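Local coordinates for Rep protein (Adeno-associated virus - 5, PDB 1M55) that probably nicks viral DNA at the replication origin, acting as the metal-dependent endonuclease domain of a rolling-circle-type replication protein, at residues Thr3-Ile8 with Ile99-Leu104; Asn68-Gln73 with Gly105-Gln110; Tyr149-Leu154 with Ala187-Glu192; Lys173-Ala176 with Glu180-Lys183. All coordinates share one frame; numbering follows the deposited sequence.

Contact 1 of 4, residues Thr3-Ile8 with Ile99-Leu104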
loop_
_atom_site.group_PDB
_atom_site.type_symbol
_atom_site.label_atom_id
_atom_site.label_comp_id
_atom_site.label_asym_id
_atom_site.label_seq_id
_atom_site.Cartn_x
_atom_site.Cartn_y
_atom_site.Cartn_z
ATOM N N THR A 3 -14.599 8.477 -3.492
ATOM C CA THR A 3 -13.422 8.850 -4.276
ATOM C C THR A 3 -12.119 8.693 -3.481
ATOM O O THR A 3 -12.075 8.981 -2.278
ATOM C CB THR A 3 -13.548 10.293 -4.816
ATOM O OG1 THR A 3 -13.743 11.210 -3.729
ATOM C CG2 THR A 3 -14.726 10.394 -5.780
ATOM N N PHE A 4 -11.055 8.285 -4.169
ATOM C CA PHE A 4 -9.753 8.045 -3.549
ATOM C C PHE A 4 -8.589 8.569 -4.376
ATOM O O PHE A 4 -8.688 8.706 -5.597
ATOM C CB PHE A 4 -9.506 6.533 -3.399
ATOM C CG PHE A 4 -10.546 5.807 -2.599
ATOM C CD1 PHE A 4 -11.761 5.451 -3.173
ATOM C CD2 PHE A 4 -10.311 5.479 -1.272
ATOM C CE1 PHE A 4 -12.731 4.781 -2.430
ATOM C CE2 PHE A 4 -11.270 4.810 -0.522
ATOM C CZ PHE A 4 -12.483 4.461 -1.100
ATOM N N TYR A 5 -7.482 8.840 -3.694
ATOM C CA TYR A 5 -6.237 9.246 -4.338
ATOM C C TYR A 5 -5.437 7.949 -4.276
ATOM O O TYR A 5 -5.745 7.077 -3.453
ATOM C CB TYR A 5 -5.476 10.288 -3.509
ATOM C CG TYR A 5 -6.046 11.684 -3.532
ATOM C CD1 TYR A 5 -6.384 12.335 -2.349
ATOM C CD2 TYR A 5 -6.212 12.372 -4.736
ATOM C CE1 TYR A 5 -6.868 13.640 -2.358
ATOM C CE2 TYR A 5 -6.698 13.672 -4.759
ATOM C CZ TYR A 5 -7.022 14.302 -3.568
ATOM O OH TYR A 5 -7.505 15.591 -3.593
ATOM N N GLU A 6 -4.456 7.791 -5.161
ATOM C CA GLU A 6 -3.611 6.606 -5.131
ATOM C C GLU A 6 -2.159 7.013 -5.046
ATOM O O GLU A 6 -1.681 7.830 -5.836
ATOM C CB GLU A 6 -3.781 5.705 -6.359
ATOM C CG GLU A 6 -2.866 4.464 -6.277
ATOM C CD GLU A 6 -2.878 3.597 -7.523
ATOM O OE1 GLU A 6 -2.543 4.107 -8.613
ATOM O OE2 GLU A 6 -3.191 2.395 -7.405
ATOM N N VAL A 7 -1.469 6.466 -4.057
ATOM C CA VAL A 7 -0.053 6.724 -3.888
ATOM C C VAL A 7 0.613 5.358 -3.913
ATOM O O VAL A 7 0.205 4.446 -3.185
ATOM C CB VAL A 7 0.253 7.429 -2.548
ATOM C CG1 VAL A 7 1.750 7.673 -2.420
ATOM C CG2 VAL A 7 -0.514 8.745 -2.455
ATOM N N ILE A 8 1.568 5.178 -4.818
ATOM C CA ILE A 8 2.271 3.908 -4.888
ATOM C C ILE A 8 3.605 4.070 -4.173
ATOM O O ILE A 8 4.358 5.012 -4.446
ATOM C CB ILE A 8 2.477 3.429 -6.343
ATOM C CG1 ILE A 8 1.119 3.097 -6.973
ATOM C CG2 ILE A 8 3.377 2.187 -6.371
ATOM C CD1 ILE A 8 1.195 2.679 -8.431
ATOM N N ILE A 99 -8.657 16.473 1.939
ATOM C CA ILE A 99 -7.363 16.714 1.301
ATOM C C ILE A 99 -7.551 17.284 -0.106
ATOM O O ILE A 99 -8.024 16.583 -1.003
ATOM C CB ILE A 99 -6.548 15.399 1.184
ATOM C CG1 ILE A 99 -6.562 14.625 2.511
ATOM C CG2 ILE A 99 -5.111 15.705 0.753
ATOM C CD1 ILE A 99 -5.767 15.266 3.623
ATOM N N SER A 100 -7.209 18.554 -0.302
ATOM C CA SER A 100 -7.348 19.162 -1.620
ATOM C C SER A 100 -6.204 18.703 -2.520
ATOM O O SER A 100 -5.068 18.527 -2.065
ATOM C CB SER A 100 -7.387 20.692 -1.527
ATOM O OG SER A 100 -6.126 21.238 -1.182
ATOM N N SER A 101 -6.494 18.550 -3.806
ATOM C CA SER A 101 -5.502 18.094 -4.767
ATOM C C SER A 101 -4.253 18.970 -4.866
ATOM O O SER A 101 -3.146 18.450 -5.015
ATOM C CB SER A 101 -6.146 17.924 -6.149
ATOM O OG SER A 101 -5.260 17.294 -7.061
ATOM N N MET A 102 -4.410 20.288 -4.756
ATOM C CA MET A 102 -3.260 21.187 -4.862
ATOM C C MET A 102 -2.271 21.076 -3.699
ATOM O O MET A 102 -1.079 21.344 -3.864
ATOM C CB MET A 102 -3.714 22.644 -5.042
ATOM C CG MET A 102 -4.174 23.348 -3.770
ATOM S SD MET A 102 -4.604 25.095 -4.052
ATOM C CE MET A 102 -3.142 25.681 -4.971
ATOM N N VAL A 103 -2.758 20.648 -2.538
ATOM C CA VAL A 103 -1.905 20.513 -1.365
ATOM C C VAL A 103 -1.379 19.080 -1.156
ATOM O O VAL A 103 -0.425 18.861 -0.399
ATOM C CB VAL A 103 -2.637 21.020 -0.094
ATOM C CG1 VAL A 103 -3.664 20.004 0.390
ATOM C CG2 VAL A 103 -1.638 21.357 0.988
ATOM N N LEU A 104 -1.973 18.119 -1.861
ATOM C CA LEU A 104 -1.578 16.713 -1.752
ATOM C C LEU A 104 -0.076 16.474 -1.921
ATOM O O LEU A 104 0.511 15.666 -1.197
ATOM C CB LEU A 104 -2.359 15.857 -2.757
ATOM C CG LEU A 104 -2.154 14.338 -2.692
ATOM C CD1 LEU A 104 -2.637 13.788 -1.358
ATOM C CD2 LEU A 104 -2.897 13.671 -3.838
#
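The phenol OH of Tyr5 donates a hydrogen bond to the backbone oxygen Ile99 O, 2.8 Å away, and so ties strand 3-8 to the turn that leads into helix 101-118. The hydroxyl meets the oxygen at a C=O...OH angle of 143°, tilted 30° from the carbonyl plane. Seen from the ring, though, Ile99 O lies at the edge and in plane, which also brings it within 3.4 Å of Tyr5 CE1. The same hydroxyl sits 3.1 Å from Ser101 N, but the angle there is too poor for a hydrogen bond.

One face of the phenol ring is covered by Leu104 CD2. This methyl stands over the middle of the ring, 3.7 Å from the centroid, in a CH-pi contact, with the two side chains running past each other in opposite directions. Leu104 CG is anti to the backbone N (chi1 -175°), and this extended branch carries the methyl out over the tyrosine. Ile99 flanks the rim, with its CB 4.0 Å from Tyr5 CE1, while its CD1 turns away from the tyrosine toward helix 50-71. Ser101 places CB near the hydroxyl, and its OG is hydrogen-bonded to Asn142 ND2.

Trp67 of helix 50-71 also packs on Tyr5, Ile99 and Leu104, so the tyrosine leaves the sheet into a core lined by two helices. Glu6, the next residue of the strand, points away from that core and is hydrogen-bonded to Thr134, His91 and Tyr149. Strand 3-10 pairs antiparallel with strand 88-95 through Tyr5 and Val7, and Thr3 carries the ladder on to Thr96.

Contact 2 of 4, residues Asn68-Gln73 with Gly105-Gln110. With ZN (zinc ion), chain D.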
loop_
_atom_site.group_PDB
_atom_site.type_symbol
_atom_site.label_atom_id
_atom_site.label_comp_id
_atom_site.label_asym_id
_atom_site.label_seq_id
_atom_site.Cartn_x
_atom_site.Cartn_y
_atom_site.Cartn_z
ATOM N N ASN A 68 -4.059 10.727 8.425
ATOM C CA ASN A 68 -5.141 11.066 9.351
ATOM C C ASN A 68 -4.883 12.419 10.008
ATOM O O ASN A 68 -5.822 13.142 10.339
ATOM C CB ASN A 68 -5.296 9.995 10.444
ATOM C CG ASN A 68 -5.796 8.648 9.912
ATOM O OD1 ASN A 68 -5.735 7.644 10.623
ATOM N ND2 ASN A 68 -6.293 8.619 8.682
ATOM N N LYS A 69 -3.614 12.752 10.225
ATOM C CA LYS A 69 -3.264 14.037 10.825
ATOM C C LYS A 69 -3.771 15.167 9.925
ATOM O O LYS A 69 -4.339 16.151 10.405
ATOM C CB LYS A 69 -1.750 14.156 10.998
ATOM C CG LYS A 69 -1.301 15.483 11.596
ATOM C CD LYS A 69 0.204 15.628 11.567
ATOM C CE LYS A 69 0.712 15.651 10.146
ATOM N NZ LYS A 69 2.138 16.050 10.081
ATOM N N PHE A 70 -3.587 14.996 8.617
ATOM C CA PHE A 70 -4.010 15.987 7.629
ATOM C C PHE A 70 -5.515 15.985 7.348
ATOM O O PHE A 70 -6.118 17.045 7.184
ATOM C CB PHE A 70 -3.252 15.784 6.312
ATOM C CG PHE A 70 -1.763 15.939 6.431
ATOM C CD1 PHE A 70 -0.912 14.908 6.046
ATOM C CD2 PHE A 70 -1.205 17.120 6.916
ATOM C CE1 PHE A 70 0.470 15.048 6.140
ATOM C CE2 PHE A 70 0.180 17.267 7.013
ATOM C CZ PHE A 70 1.015 16.229 6.623
ATOM N N SER A 71 -6.115 14.801 7.270
ATOM C CA SER A 71 -7.548 14.685 6.994
ATOM C C SER A 71 -8.404 14.927 8.233
ATOM O O SER A 71 -9.610 15.159 8.124
ATOM C CB SER A 71 -7.866 13.295 6.439
ATOM O OG SER A 71 -7.612 12.297 7.417
ATOM N N LYS A 72 -7.778 14.833 9.405
ATOM C CA LYS A 72 -8.451 15.002 10.692
ATOM C C LYS A 72 -9.642 14.051 10.862
ATOM O O LYS A 72 -10.709 14.440 11.342
ATOM C CB LYS A 72 -8.853 16.466 10.927
ATOM C CG LYS A 72 -7.654 17.393 11.146
ATOM C CD LYS A 72 -8.089 18.818 11.463
ATOM C CE LYS A 72 -6.900 19.767 11.558
ATOM N NZ LYS A 72 -5.952 19.382 12.634
ATOM N N GLN A 73 -9.446 12.806 10.438
ATOM C CA GLN A 73 -10.458 11.756 10.551
ATOM C C GLN A 73 -9.785 10.411 10.287
ATOM O O GLN A 73 -8.631 10.369 9.849
ATOM C CB GLN A 73 -11.588 11.962 9.535
ATOM C CG GLN A 73 -11.147 11.893 8.081
ATOM C CD GLN A 73 -12.305 11.640 7.143
ATOM O OE1 GLN A 73 -12.830 10.529 7.078
ATOM N NE2 GLN A 73 -12.713 12.664 6.416
ATOM N N GLY A 105 0.545 17.175 -2.865
ATOM C CA GLY A 105 1.970 17.012 -3.095
ATOM C C GLY A 105 2.781 17.289 -1.841
ATOM O O GLY A 105 3.646 16.498 -1.460
ATOM N N ARG A 106 2.489 18.406 -1.182
ATOM C CA ARG A 106 3.202 18.769 0.035
ATOM C C ARG A 106 2.935 17.755 1.145
ATOM O O ARG A 106 3.859 17.341 1.847
ATOM C CB ARG A 106 2.801 20.167 0.498
ATOM C CG ARG A 106 3.800 20.813 1.447
ATOM C CD ARG A 106 3.253 22.111 2.007
ATOM N NE ARG A 106 2.134 21.879 2.919
ATOM C CZ ARG A 106 1.045 22.640 2.988
ATOM N NH1 ARG A 106 0.907 23.696 2.195
ATOM N NH2 ARG A 106 0.097 22.357 3.869
ATOM N N TYR A 107 1.678 17.347 1.293
ATOM C CA TYR A 107 1.313 16.373 2.320
ATOM C C TYR A 107 2.063 15.055 2.140
ATOM O O TYR A 107 2.659 14.537 3.088
ATOM C CB TYR A 107 -0.193 16.109 2.305
ATOM C CG TYR A 107 -1.034 17.219 2.899
ATOM C CD1 TYR A 107 -2.425 17.156 2.857
ATOM C CD2 TYR A 107 -0.444 18.326 3.511
ATOM C CE1 TYR A 107 -3.209 18.161 3.410
ATOM C CE2 TYR A 107 -1.220 19.340 4.069
ATOM C CZ TYR A 107 -2.602 19.249 4.013
ATOM O OH TYR A 107 -3.382 20.244 4.561
ATOM N N VAL A 108 2.043 14.523 0.921
ATOM C CA VAL A 108 2.718 13.262 0.623
ATOM C C VAL A 108 4.226 13.393 0.828
ATOM O O VAL A 108 4.878 12.456 1.287
ATOM C CB VAL A 108 2.358 12.754 -0.797
ATOM C CG1 VAL A 108 3.211 11.553 -1.184
ATOM C CG2 VAL A 108 0.888 12.363 -0.832
ATOM N N SER A 109 4.768 14.571 0.530
ATOM C CA SER A 109 6.190 14.839 0.726
ATOM C C SER A 109 6.503 14.744 2.231
ATOM O O SER A 109 7.530 14.180 2.635
ATOM C CB SER A 109 6.533 16.233 0.200
ATOM O OG SER A 109 7.909 16.519 0.375
ATOM N N GLN A 110 5.607 15.280 3.055
ATOM C CA GLN A 110 5.776 15.228 4.505
ATOM C C GLN A 110 5.662 13.785 4.999
ATOM O O GLN A 110 6.389 13.373 5.906
ATOM C CB GLN A 110 4.743 16.113 5.204
ATOM C CG GLN A 110 5.011 17.603 5.051
ATOM C CD GLN A 110 3.965 18.463 5.739
ATOM O OE1 GLN A 110 3.634 18.249 6.909
ATOM N NE2 GLN A 110 3.441 19.448 5.018
HETATM ZN ZN ZN D . -14.230 9.162 5.899
HETATM O O HOH W 1 4.207 15.801 8.286
HETATM O O HOH W 2 -14.827 11.227 4.873
HETATM O O HOH W 3 -13.753 7.303 7.303
#
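Phe70 and Tyr107 lie flat on each other in an offset stack, centroids 4.0 Å apart and planes only 7° from parallel. The rings point in opposite directions, so each slides over the base of the other: Phe70 CB sits above the Tyr107 ring, and Tyr107 CB above that of Phe70, in reciprocal CH-pi contacts. This is the tight half of the contact. The far face of the Phe70 ring carries Lys69 CE, 3.5 Å above its plane and toward the rim, and Ile99 packs on both aromatics from the core.

The watery half begins at the ring's outer edge. Gln110 OE1 comes up in the plane of the Phe70 ring, 3.3 Å from its CZ, with the amide nearly perpendicular to the ring. Lys69, bent at chi3 (63°), brings NZ round to a water 2.8 Å away, and that water donates to Gln110 OE1. The ammonium also has a salt bridge to Glu66.

Lys72 is the first residue to leave helix 50-71, with positive phi, and Gln73 follows just beyond the helix end. Its OE1 binds a zinc ion at 2.3 Å together with Glu95 and two waters. The offset aromatic stack joins helices 50-71 and 101-118 of the Rep endonuclease domain.

Contact 3 of 4, residues Tyr149-Leu154 with Ala187-Glu192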
loop_
_atom_site.group_PDB
_atom_site.type_symbol
_atom_site.label_atom_id
_atom_site.label_comp_id
_atom_site.label_asym_id
_atom_site.label_seq_id
_atom_site.Cartn_x
_atom_site.Cartn_y
_atom_site.Cartn_z
ATOM N N TYR A 149 -12.579 0.947 -8.798
ATOM C CA TYR A 149 -11.182 0.685 -9.140
ATOM C C TYR A 149 -10.663 -0.529 -8.355
ATOM O O TYR A 149 -9.811 -1.279 -8.839
ATOM C CB TYR A 149 -10.351 1.930 -8.816
ATOM C CG TYR A 149 -8.864 1.838 -9.100
ATOM C CD1 TYR A 149 -8.362 2.087 -10.377
ATOM C CD2 TYR A 149 -7.953 1.596 -8.067
ATOM C CE1 TYR A 149 -6.986 2.108 -10.623
ATOM C CE2 TYR A 149 -6.572 1.615 -8.300
ATOM C CZ TYR A 149 -6.099 1.874 -9.581
ATOM O OH TYR A 149 -4.742 1.915 -9.822
ATOM N N ILE A 150 -11.200 -0.744 -7.155
ATOM C CA ILE A 150 -10.772 -1.868 -6.331
ATOM C C ILE A 150 -11.111 -3.224 -6.970
ATOM O O ILE A 150 -10.198 -3.996 -7.280
ATOM C CB ILE A 150 -11.302 -1.735 -4.872
ATOM C CG1 ILE A 150 -10.679 -0.492 -4.221
ATOM C CG2 ILE A 150 -10.988 -2.988 -4.066
ATOM C CD1 ILE A 150 -11.319 -0.075 -2.908
ATOM N N PRO A 151 -12.407 -3.526 -7.205
ATOM C CA PRO A 151 -12.723 -4.824 -7.822
ATOM C C PRO A 151 -12.259 -4.946 -9.280
ATOM O O PRO A 151 -11.965 -6.045 -9.758
ATOM C CB PRO A 151 -14.252 -4.902 -7.708
ATOM C CG PRO A 151 -14.672 -3.465 -7.738
ATOM C CD PRO A 151 -13.644 -2.813 -6.834
ATOM N N ALA A 152 -12.168 -3.816 -9.972
ATOM C CA ALA A 152 -11.752 -3.815 -11.370
ATOM C C ALA A 152 -10.269 -4.064 -11.593
ATOM O O ALA A 152 -9.885 -4.825 -12.485
ATOM C CB ALA A 152 -12.133 -2.499 -12.017
ATOM N N TYR A 153 -9.441 -3.472 -10.739
ATOM C CA TYR A 153 -8.000 -3.546 -10.911
ATOM C C TYR A 153 -7.176 -4.230 -9.828
ATOM O O TYR A 153 -6.244 -4.971 -10.138
ATOM C CB TYR A 153 -7.502 -2.120 -11.118
ATOM C CG TYR A 153 -6.064 -1.964 -11.532
ATOM C CD1 TYR A 153 -5.603 -2.477 -12.746
ATOM C CD2 TYR A 153 -5.186 -1.205 -10.759
ATOM C CE1 TYR A 153 -4.310 -2.222 -13.182
ATOM C CE2 TYR A 153 -3.896 -0.945 -11.185
ATOM C CZ TYR A 153 -3.466 -1.449 -12.399
ATOM O OH TYR A 153 -2.205 -1.137 -12.840
ATOM N N LEU A 154 -7.502 -3.983 -8.563
ATOM C CA LEU A 154 -6.732 -4.571 -7.469
ATOM C C LEU A 154 -7.143 -5.980 -7.060
ATOM O O LEU A 154 -6.288 -6.855 -6.910
ATOM C CB LEU A 154 -6.741 -3.645 -6.255
ATOM C CG LEU A 154 -6.187 -2.239 -6.507
ATOM C CD1 LEU A 154 -6.231 -1.448 -5.207
ATOM C CD2 LEU A 154 -4.761 -2.309 -7.043
ATOM N N ALA A 187 -16.331 -11.144 -10.398
ATOM C CA ALA A 187 -17.433 -11.647 -11.216
ATOM C C ALA A 187 -18.591 -10.654 -11.193
ATOM O O ALA A 187 -19.134 -10.289 -12.239
ATOM C CB ALA A 187 -17.892 -13.005 -10.701
ATOM N N GLN A 188 -18.937 -10.191 -9.995
ATOM C CA GLN A 188 -20.017 -9.231 -9.815
ATOM C C GLN A 188 -19.731 -7.929 -10.563
ATOM O O GLN A 188 -20.631 -7.346 -11.168
ATOM C CB GLN A 188 -20.221 -8.957 -8.327
ATOM C CG GLN A 188 -21.331 -7.980 -8.004
ATOM C CD GLN A 188 -21.490 -7.776 -6.512
ATOM O OE1 GLN A 188 -22.358 -8.375 -5.879
ATOM N NE2 GLN A 188 -20.637 -6.941 -5.935
ATOM N N PHE A 189 -18.477 -7.488 -10.548
ATOM C CA PHE A 189 -18.099 -6.261 -11.240
ATOM C C PHE A 189 -18.308 -6.395 -12.751
ATOM O O PHE A 189 -18.810 -5.474 -13.398
ATOM C CB PHE A 189 -16.641 -5.890 -10.937
ATOM C CG PHE A 189 -16.202 -4.601 -11.574
ATOM C CD1 PHE A 189 -16.484 -3.381 -10.969
ATOM C CD2 PHE A 189 -15.537 -4.605 -12.794
ATOM C CE1 PHE A 189 -16.110 -2.183 -11.573
ATOM C CE2 PHE A 189 -15.160 -3.415 -13.406
ATOM C CZ PHE A 189 -15.449 -2.201 -12.794
ATOM N N LEU A 190 -17.907 -7.529 -13.315
ATOM C CA LEU A 190 -18.073 -7.757 -14.747
ATOM C C LEU A 190 -19.545 -7.808 -15.130
ATOM O O LEU A 190 -19.950 -7.228 -16.135
ATOM C CB LEU A 190 -17.405 -9.056 -15.180
ATOM C CG LEU A 190 -15.892 -9.170 -15.022
ATOM C CD1 LEU A 190 -15.441 -10.350 -15.863
ATOM C CD2 LEU A 190 -15.193 -7.890 -15.484
ATOM N N ALA A 191 -20.340 -8.490 -14.314
ATOM C CA ALA A 191 -21.770 -8.625 -14.557
ATOM C C ALA A 191 -22.452 -7.262 -14.627
ATOM O O ALA A 191 -23.307 -7.029 -15.482
ATOM C CB ALA A 191 -22.405 -9.472 -13.466
ATOM N N GLU A 192 -22.050 -6.362 -13.738
ATOM C CA GLU A 192 -22.620 -5.020 -13.678
ATOM C C GLU A 192 -22.095 -4.056 -14.750
ATOM O O GLU A 192 -22.588 -2.933 -14.869
ATOM C CB GLU A 192 -22.407 -4.426 -12.281
ATOM C CG GLU A 192 -23.090 -5.210 -11.157
ATOM C CD GLU A 192 -22.755 -4.693 -9.759
ATOM O OE1 GLU A 192 -23.241 -5.294 -8.776
ATOM O OE2 GLU A 192 -22.010 -3.696 -9.633
#
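Phe189 reaches from helix 179-191 onto Pro151 and Ala152 of helix 149-154, and the two neighbours meet its ring in different ways. Ala152 lies over one face, not at its centre but toward the outer rim. Its CB is 3.4 Å from Phe189 CZ and 3.5 Å from Phe189 CE2, close spacing for carbon atoms, whereas Phe189 CE1 is 4.0 Å from the same methyl. Ala152 CA is over that face too, near the rim.

From the same side of the ring plane, Pro151 comes in obliquely near CD1. Its CG touches Phe189 CD1 at 3.7 Å, and the two side chains cross at about a right angle, while Pro151 CB and Phe189 CB stand 4.1 Å apart. With CG anti to the backbone N (chi1 -178°), Phe189 stretches straight across to the shorter helix instead of lying along its own. The contact is wholly apolar and small. Pro151 is buried, with Tyr172 also against it, while Ala152 is exposed.

Helix 149-154 contains a wider pi-type turn at 150-154. Its inner side turns Ile150 and Leu154 onto Phe78 and Leu93 of the sheet, with Leu154 also against His91 and Glu82. Those last two residues, with His89, bind a zinc ion, and the His89-to-His91 pair on strand 88-95 is consistent with the HUH motif of rolling-circle endonucleases.

Contact 4 of 4, residues Lys173-Ala176 with Glu180-Lys183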
loop_
_atom_site.group_PDB
_atom_site.type_symbol
_atom_site.label_atom_id
_atom_site.label_comp_id
_atom_site.label_asym_id
_atom_site.label_seq_id
_atom_site.Cartn_x
_atom_site.Cartn_y
_atom_site.Cartn_z
ATOM N N LYS A 173 -13.499 -5.922 3.368
ATOM C CA LYS A 173 -12.769 -6.539 4.474
ATOM C C LYS A 173 -12.471 -8.020 4.263
ATOM O O LYS A 173 -11.351 -8.475 4.503
ATOM C CB LYS A 173 -13.512 -6.338 5.799
ATOM C CG LYS A 173 -13.360 -4.948 6.395
ATOM C CD LYS A 173 -14.106 -4.836 7.715
ATOM C CE LYS A 173 -13.778 -3.537 8.434
ATOM N NZ LYS A 173 -12.337 -3.469 8.814
ATOM N N LEU A 174 -13.462 -8.774 3.802
ATOM C CA LEU A 174 -13.263 -10.199 3.573
ATOM C C LEU A 174 -12.387 -10.454 2.342
ATOM O O LEU A 174 -11.518 -11.325 2.363
ATOM C CB LEU A 174 -14.613 -10.905 3.433
ATOM C CG LEU A 174 -14.595 -12.398 3.101
ATOM C CD1 LEU A 174 -13.784 -13.188 4.132
ATOM C CD2 LEU A 174 -16.030 -12.897 3.039
ATOM N N ALA A 175 -12.594 -9.664 1.295
ATOM C CA ALA A 175 -11.837 -9.804 0.055
ATOM C C ALA A 175 -10.337 -9.585 0.211
ATOM O O ALA A 175 -9.540 -10.226 -0.473
ATOM C CB ALA A 175 -12.389 -8.846 -1.005
ATOM N N ALA A 176 -9.956 -8.696 1.124
ATOM C CA ALA A 176 -8.550 -8.361 1.338
ATOM C C ALA A 176 -7.584 -9.540 1.297
ATOM O O ALA A 176 -6.591 -9.509 0.565
ATOM C CB ALA A 176 -8.385 -7.573 2.640
ATOM N N GLU A 180 -11.185 -16.412 -2.918
ATOM C CA GLU A 180 -12.524 -16.841 -3.303
ATOM C C GLU A 180 -13.473 -15.637 -3.291
ATOM O O GLU A 180 -14.270 -15.447 -4.215
ATOM C CB GLU A 180 -13.010 -17.935 -2.354
ATOM C CG GLU A 180 -14.152 -18.763 -2.896
ATOM C CD GLU A 180 -13.792 -19.524 -4.160
ATOM O OE1 GLU A 180 -12.737 -20.195 -4.191
ATOM O OE2 GLU A 180 -14.576 -19.460 -5.123
ATOM N N GLU A 181 -13.355 -14.802 -2.260
ATOM C CA GLU A 181 -14.183 -13.606 -2.149
ATOM C C GLU A 181 -13.819 -12.617 -3.268
ATOM O O GLU A 181 -14.699 -11.965 -3.838
ATOM C CB GLU A 181 -14.016 -12.964 -0.763
ATOM C CG GLU A 181 -14.727 -11.620 -0.574
ATOM C CD GLU A 181 -16.250 -11.703 -0.563
ATOM O OE1 GLU A 181 -16.814 -12.794 -0.790
ATOM O OE2 GLU A 181 -16.889 -10.660 -0.322
ATOM N N ARG A 182 -12.529 -12.504 -3.580
ATOM C CA ARG A 182 -12.085 -11.617 -4.655
ATOM C C ARG A 182 -12.719 -12.078 -5.965
ATOM O O ARG A 182 -13.236 -11.268 -6.732
ATOM C CB ARG A 182 -10.561 -11.629 -4.775
ATOM C CG ARG A 182 -9.865 -10.845 -3.672
ATOM C CD ARG A 182 -8.361 -11.079 -3.639
ATOM N NE ARG A 182 -7.722 -10.187 -2.672
ATOM C CZ ARG A 182 -6.951 -9.154 -3.000
ATOM N NH1 ARG A 182 -6.700 -8.879 -4.277
ATOM N NH2 ARG A 182 -6.480 -8.355 -2.052
ATOM N N LYS A 183 -12.718 -13.391 -6.181
ATOM C CA LYS A 183 -13.304 -13.997 -7.371
ATOM C C LYS A 183 -14.790 -13.626 -7.458
ATOM O O LYS A 183 -15.288 -13.258 -8.523
ATOM C CB LYS A 183 -13.118 -15.516 -7.298
ATOM C CG LYS A 183 -13.518 -16.295 -8.535
ATOM C CD LYS A 183 -13.193 -17.774 -8.357
ATOM C CE LYS A 183 -13.668 -18.595 -9.545
ATOM N NZ LYS A 183 -13.401 -20.053 -9.369
HETATM O O HOH W 4 -15.240 -8.455 0.695
#
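Leu174 and Ala175 pack on Glu181 and Arg182 where, in the Rep endonuclease domain, a helically coiled loop after strand 162-167 folds back on the N-terminal part of helix 179-191. Arg182 holds the turn together. From CB, with CG anti to the carbonyl carbon (chi1 -75°), the chain runs extended along the loop backbone. CG passes 3.3 Å from Ala175 O and CD 3.5 Å from that same oxygen. NE donates to Ala175 O at 2.9 Å, on a bent path (N-H...O 133°) that leaves the oxygen tilted out of the guanidinium plane. Past CZ, NH2 donates to Ala176 O, also at 2.9 Å but straighter (154°), and here the acceptor lies in the guanidinium plane. NH2 bonds Gln80 as well, and NH1 bonds Leu155 O, so this buried group joins the loop, strand 77-83 and the chain beyond helix 149-154. Its rotation is thereby fixed, and the positive charge is probably offset in part by the backbone oxygens around it.

Glu181 packs along its whole length. Its CG is 3.8 Å from Leu174 CG, the two side chains crossing at about a right angle, and 3.4 Å from Ala175 N. The bend at chi2 lays the carboxylate alongside Leu174 CD2, where it also forms a salt bridge with Arg184. One water bridges the segments, accepting from Ala175 N at 3.0 Å and donating to Glu181 OE2 at 2.9 Å.

From the N terminus, strand 3-8 opens contact 1, and helix 50-71 ends in 68-73, opening contact 2 before contact 1 closes at 99-104. Contact 2 closes just afterwards at 105-110, so the two loops cross. Contact 1 ties strand 3-10 to the start of helix 101-118, contact 2 ties helices 50-71 and 101-118 to each other, and Ile99 of contact 1 packs on Phe70 and Tyr107 of contact 2. Contact 3 opens at 149-154 and closes at 187-192, joining helix 149-154 to helix 179-191; contact 4, nested inside its loop, ties the loop before helix 179-191 to that helix's start. Contacts 1 and 3 meet where Glu6 on strand 3-10 probably hydrogen-bonds Tyr149.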